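Local coordinates for xylulose kinase (Escherichia coli, PDB 2ITM), which catalyses the ATP-dependent phosphorylation of D-xylulose to D-xylulose 5-phosphate, and acts less efficiently on 1-deoxy-D-xylulose, at residues E46-A51 against L150-Y155. Sequence-based numbering, arbitrary orientation.
Sequences EQWWQA and LLPKDY
Pro152 meets Trp48 where helix 152-161 starts against helix 45-62. Just before it, Leu150 ends strand 148-150, backbone-bonded to Thr81, and Leu151 is the N-cap. Pro152 puts its CB over one face of the indole. This is a CH-pi contact, with CB 3.9 Å from the centre of the Trp48 six-membered ring and tilted 25° from the perpendicular. CB lies nearer the outer edge of that ring than its middle, 3.6 Å from Trp48 CH2. The Trp48 CG is anti to its own carbonyl carbon (chi1 -62°), which sends the indole across to the proline. Lys153 points away from helix 45-62 and forms salt bridges with Asp154, Asp167 and Asp170. Tyr155, one turn on, approaches the indole at its edge. Its CD2 is 3.8 Å from Trp48 CE3, and the two side chains meet obliquely. Tyr155 OH reaches toward Glu46, but no bond joins them: OH is 4.2 Å from Glu46 OE1. Arg159 links the two ends, with a salt bridge to Glu46 OE1 and a weak hydrogen bond to Tyr155 OH. An alanine in place of Trp48 would probably open a gap over Pro152 and take away the indole edge beside Tyr155 CD2. Thr81 also touches both aromatic side chains, so the contact ties two helices of the FGGY N-terminal domain to strand 81-83. The side chain of Pro152 is about 8 Å from bound D-xylulose, so the contact lies near the sugar site without lining it. No hydrogen bond crosses between the segments, so cohesion here rests on buried apolar and CH-pi packing, with charge pairing added through Arg159.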
loop_
_atom_site.group_PDB
_atom_site.type_symbol
_atom_site.label_atom_id
_atom_site.label_comp_id
_atom_site.label_asym_id
_atom_site.label_seq_id
_atom_site.Cartn_x
_atom_site.Cartn_y
_atom_site.Cartn_z
ATOM N N GLU A 46 38.891 11.735 14.256
ATOM C CA GLU A 46 39.178 12.025 15.642
ATOM C C GLU A 46 38.109 11.512 16.605
ATOM O O GLU A 46 38.422 11.065 17.692
ATOM C CB GLU A 46 39.454 13.509 15.856
ATOM C CG GLU A 46 39.865 13.872 17.266
ATOM C CD GLU A 46 41.223 13.332 17.648
ATOM O OE1 GLU A 46 42.107 13.268 16.782
ATOM O OE2 GLU A 46 41.403 12.978 18.818
ATOM N N GLN A 47 36.854 11.569 16.194
ATOM C CA GLN A 47 35.782 10.986 16.968
ATOM C C GLN A 47 35.906 9.475 17.135
ATOM O O GLN A 47 35.487 8.942 18.148
ATOM C CB GLN A 47 34.415 11.357 16.396
ATOM C CG GLN A 47 33.240 11.037 17.334
ATOM C CD GLN A 47 31.864 10.958 16.624
ATOM O OE1 GLN A 47 31.799 10.925 15.396
ATOM N NE2 GLN A 47 30.788 10.928 17.405
ATOM N N TRP A 48 36.479 8.791 16.148
ATOM C CA TRP A 48 36.784 7.370 16.283
ATOM C C TRP A 48 37.742 7.142 17.438
ATOM O O TRP A 48 37.569 6.240 18.234
ATOM C CB TRP A 48 37.389 6.799 15.006
ATOM C CG TRP A 48 36.516 6.864 13.806
ATOM C CD1 TRP A 48 35.167 6.938 13.778
ATOM C CD2 TRP A 48 36.951 6.848 12.433
ATOM N NE1 TRP A 48 34.701 6.969 12.477
ATOM C CE2 TRP A 48 35.800 6.912 11.630
ATOM C CE3 TRP A 48 38.195 6.783 11.807
ATOM C CZ2 TRP A 48 35.845 6.935 10.247
ATOM C CZ3 TRP A 48 38.252 6.804 10.448
ATOM C CH2 TRP A 48 37.097 6.878 9.678
ATOM N N TRP A 49 38.762 7.978 17.522
ATOM C CA TRP A 49 39.776 7.765 18.519
ATOM C C TRP A 49 39.228 8.066 19.896
ATOM O O TRP A 49 39.352 7.257 20.796
ATOM C CB TRP A 49 41.019 8.593 18.256
ATOM C CG TRP A 49 41.920 8.614 19.435
ATOM C CD1 TRP A 49 42.080 9.624 20.319
ATOM C CD2 TRP A 49 42.763 7.558 19.885
ATOM N NE1 TRP A 49 42.985 9.274 21.283
ATOM C CE2 TRP A 49 43.416 8.004 21.038
ATOM C CE3 TRP A 49 43.032 6.271 19.428
ATOM C CZ2 TRP A 49 44.313 7.221 21.729
ATOM C CZ3 TRP A 49 43.914 5.520 20.096
ATOM C CH2 TRP A 49 44.553 5.991 21.231
ATOM N N GLN A 50 38.628 9.236 20.052
ATOM C CA GLN A 50 38.096 9.627 21.340
ATOM C C GLN A 50 37.103 8.597 21.855
ATOM O O GLN A 50 37.090 8.281 23.031
ATOM C CB GLN A 50 37.470 11.024 21.291
ATOM C CG GLN A 50 38.443 12.144 20.926
ATOM C CD GLN A 50 39.626 12.239 21.865
ATOM O OE1 GLN A 50 40.691 12.700 21.480
ATOM N NE2 GLN A 50 39.440 11.802 23.093
ATOM N N ALA A 51 36.284 8.066 20.966
ATOM C CA ALA A 51 35.352 7.030 21.343
ATOM C C ALA A 51 36.045 5.768 21.800
ATOM O O ALA A 51 35.645 5.167 22.783
ATOM C CB ALA A 51 34.392 6.730 20.234
ATOM N N LEU A 150 43.624 5.553 4.374
ATOM C CA LEU A 150 43.399 4.490 5.335
ATOM C C LEU A 150 41.923 4.183 5.496
ATOM O O LEU A 150 41.094 5.082 5.575
ATOM C CB LEU A 150 44.014 4.825 6.683
ATOM C CG LEU A 150 45.516 5.038 6.780
ATOM C CD1 LEU A 150 45.879 5.353 8.197
ATOM C CD2 LEU A 150 46.262 3.831 6.292
ATOM N N LEU A 151 41.608 2.906 5.556
ATOM C CA LEU A 151 40.320 2.488 6.037
ATOM C C LEU A 151 40.159 2.849 7.514
ATOM O O LEU A 151 41.111 3.163 8.185
ATOM C CB LEU A 151 40.127 0.996 5.789
ATOM C CG LEU A 151 40.098 0.563 4.326
ATOM C CD1 LEU A 151 40.410 -0.898 4.174
ATOM C CD2 LEU A 151 38.745 0.874 3.725
ATOM N N PRO A 152 38.938 2.823 8.002
ATOM C CA PRO A 152 38.640 3.437 9.295
ATOM C C PRO A 152 39.340 2.738 10.463
ATOM O O PRO A 152 39.941 3.400 11.287
ATOM C CB PRO A 152 37.112 3.322 9.371
ATOM C CG PRO A 152 36.685 3.364 7.955
ATOM C CD PRO A 152 37.702 2.600 7.205
ATOM N N LYS A 153 39.277 1.416 10.514
ATOM C CA LYS A 153 39.921 0.676 11.586
ATOM C C LYS A 153 41.444 0.805 11.520
ATOM O O LYS A 153 42.125 0.741 12.527
ATOM C CB LYS A 153 39.505 -0.781 11.557
ATOM C CG LYS A 153 40.437 -1.657 10.767
ATOM C CD LYS A 153 39.994 -3.078 10.760
ATOM C CE LYS A 153 41.058 -3.972 10.169
ATOM N NZ LYS A 153 41.474 -3.596 8.812
ATOM N N ASP A 154 41.946 0.987 10.309
ATOM C CA ASP A 154 43.358 1.136 10.061
ATOM C C ASP A 154 43.878 2.507 10.483
ATOM O O ASP A 154 45.017 2.632 10.890
ATOM C CB ASP A 154 43.690 0.825 8.609
ATOM C CG ASP A 154 43.307 -0.586 8.214
ATOM O OD1 ASP A 154 43.349 -1.475 9.071
ATOM O OD2 ASP A 154 42.942 -0.887 7.082
ATOM N N TYR A 155 43.033 3.524 10.413
ATOM C CA TYR A 155 43.395 4.807 10.990
ATOM C C TYR A 155 43.547 4.654 12.491
ATOM O O TYR A 155 44.480 5.154 13.079
ATOM C CB TYR A 155 42.374 5.898 10.684
ATOM C CG TYR A 155 42.609 7.154 11.490
ATOM C CD1 TYR A 155 43.571 8.063 11.120
ATOM C CD2 TYR A 155 41.886 7.409 12.636
ATOM C CE1 TYR A 155 43.787 9.201 11.855
ATOM C CE2 TYR A 155 42.094 8.533 13.377
ATOM C CZ TYR A 155 43.050 9.429 12.991
ATOM O OH TYR A 155 43.267 10.549 13.739
#